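Local coordinates for replicase polyprotein 1a (Avian infectious bronchitis virus, PDB 3LD1) that is cleaved into the viral non-structural proteins, its own proteases among them; the nsp2 fragment here has no firmly established role, at residues S92-K97 with P128-W133. The protein carries 3 engineered substitutions. Residues are numbered along the deposited sequence; the frame is centred on the assembly and turned at random.
Sequences SPFARK and PTEILW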
# COMPACT_ATOMS: atom_id res chain seq x y z
N SER A 92 8.20 -24.82 -21.82
CA SER A 92 7.61 -24.33 -20.61
C SER A 92 6.11 -24.22 -20.82
O SER A 92 5.68 -23.54 -21.68
CB SER A 92 8.18 -22.96 -20.23
OG SER A 92 7.34 -22.40 -19.22
N PRO A 93 5.31 -24.91 -20.01
CA PRO A 93 3.86 -24.89 -20.38
C PRO A 93 3.29 -23.48 -20.18
O PRO A 93 2.50 -22.95 -21.02
CB PRO A 93 3.20 -25.96 -19.41
CG PRO A 93 4.39 -26.72 -18.74
CD PRO A 93 5.62 -25.74 -18.82
N PHE A 94 3.72 -22.87 -19.10
CA PHE A 94 3.46 -21.46 -18.89
C PHE A 94 3.83 -20.52 -20.10
O PHE A 94 2.94 -19.80 -20.63
CB PHE A 94 4.13 -21.02 -17.59
CG PHE A 94 3.85 -19.59 -17.18
CD1 PHE A 94 2.59 -18.99 -17.39
CD2 PHE A 94 4.83 -18.84 -16.54
CE1 PHE A 94 2.32 -17.61 -16.95
CE2 PHE A 94 4.57 -17.47 -16.15
CZ PHE A 94 3.32 -16.88 -16.36
N ALA A 95 5.09 -20.49 -20.50
CA ALA A 95 5.44 -19.74 -21.70
C ALA A 95 4.42 -19.99 -22.81
O ALA A 95 3.90 -19.06 -23.38
CB ALA A 95 6.87 -20.06 -22.21
N ARG A 96 4.07 -21.24 -23.09
CA ARG A 96 3.13 -21.45 -24.20
C ARG A 96 1.78 -20.82 -24.02
O ARG A 96 1.27 -20.28 -25.00
CB ARG A 96 3.00 -22.90 -24.65
CG ARG A 96 4.38 -23.48 -25.06
CD ARG A 96 4.18 -24.85 -25.66
NE ARG A 96 5.16 -25.05 -26.70
CZ ARG A 96 5.37 -26.20 -27.31
NH1 ARG A 96 4.67 -27.26 -26.95
NH2 ARG A 96 6.28 -26.28 -28.25
N LYS A 97 1.23 -20.84 -22.82
CA LYS A 97 -0.02 -20.13 -22.59
C LYS A 97 0.21 -18.62 -22.82
O LYS A 97 -0.64 -17.90 -23.41
CB LYS A 97 -0.53 -20.42 -21.21
CG LYS A 97 -0.69 -21.90 -21.01
CD LYS A 97 -1.56 -22.30 -19.76
CE LYS A 97 -0.92 -21.80 -18.44
NZ LYS A 97 -1.41 -22.33 -17.04
N PRO A 128 -2.62 -19.25 -9.58
CA PRO A 128 -2.29 -18.04 -8.82
C PRO A 128 -0.89 -17.57 -9.05
O PRO A 128 -0.64 -16.38 -9.15
CB PRO A 128 -2.56 -18.45 -7.38
CG PRO A 128 -3.69 -19.45 -7.57
CD PRO A 128 -3.12 -20.29 -8.68
N THR A 129 0.00 -18.48 -9.26
CA THR A 129 1.40 -18.17 -9.45
C THR A 129 1.65 -17.57 -10.86
O THR A 129 2.49 -16.64 -11.09
CB THR A 129 2.15 -19.52 -9.22
OG1 THR A 129 2.08 -19.83 -7.82
CG2 THR A 129 3.62 -19.56 -9.72
N GLU A 130 0.94 -18.12 -11.83
CA GLU A 130 1.23 -17.68 -13.14
C GLU A 130 0.64 -16.27 -13.29
O GLU A 130 1.24 -15.42 -13.91
CB GLU A 130 0.65 -18.66 -14.15
CG GLU A 130 1.43 -19.98 -14.35
CD GLU A 130 0.57 -21.00 -15.10
OE1 GLU A 130 -0.69 -21.01 -14.91
OE2 GLU A 130 1.14 -21.79 -15.88
N ILE A 131 -0.53 -16.03 -12.68
CA ILE A 131 -1.11 -14.74 -12.59
C ILE A 131 -0.15 -13.74 -12.00
O ILE A 131 0.20 -12.71 -12.62
CB ILE A 131 -2.41 -14.76 -11.76
CG1 ILE A 131 -3.42 -15.72 -12.44
CG2 ILE A 131 -2.91 -13.34 -11.59
CD1 ILE A 131 -4.81 -15.29 -12.36
N LEU A 132 0.38 -14.05 -10.82
CA LEU A 132 1.37 -13.11 -10.27
C LEU A 132 2.51 -12.82 -11.26
O LEU A 132 2.96 -11.73 -11.28
CB LEU A 132 1.87 -13.51 -8.90
CG LEU A 132 1.24 -13.21 -7.51
CD1 LEU A 132 -0.06 -12.29 -7.35
CD2 LEU A 132 1.07 -14.57 -6.78
N TRP A 133 2.96 -13.75 -12.08
CA TRP A 133 4.09 -13.42 -12.98
C TRP A 133 3.61 -12.49 -14.13
O TRP A 133 4.32 -11.52 -14.55
CB TRP A 133 4.81 -14.67 -13.55
CG TRP A 133 5.55 -15.64 -12.53
CD1 TRP A 133 5.32 -16.97 -12.39
CD2 TRP A 133 6.63 -15.34 -11.59
NE1 TRP A 133 6.12 -17.51 -11.41
CE2 TRP A 133 6.95 -16.54 -10.92
CE3 TRP A 133 7.32 -14.17 -11.23
CZ2 TRP A 133 7.93 -16.63 -9.93
CZ3 TRP A 133 8.31 -14.26 -10.29
CH2 TRP A 133 8.60 -15.49 -9.62
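Lys-97 NZ is gripped by both oxygens of the Glu-130 carboxylate, a salt bridge with its short bond to OE1, 2.6 Å, and a weak one to OE2. The ammonium comes to OE1 from the syn side, 18° out of the carboxylate plane, and a weak bond to the carbonyl oxygen of Ile-125 gives it a third partner. A bend at chi3 turns the end of the lysine across the glutamate, which it meets at about a right angle. The stem of Glu-130 lies over one face of the Phe-94 ring: Glu-130 CG sits 3.7 Å from the centroid of that ring, a CH-pi contact offset toward the rim. With CG anti to the backbone N (chi1 -176°), Phe-94 reaches over to helix 128-134, in the helical part of this nsp2 fragment. Helix 93-103 begins here, Ser-92 serving as N-cap, its OG accepting from Ala-95 N at 3.2 Å. The two short helical segments cross at -57° with axes 11.6 Å apart, a wide spacing bridged by side chains from both. At the edge of the phenyl, near its plane, Trp-133 CB touches Phe-94 CE2 at 3.8 Å. The Trp-133 indole meets the Phe-20 ring edge-to-face and packs on helix 30-46.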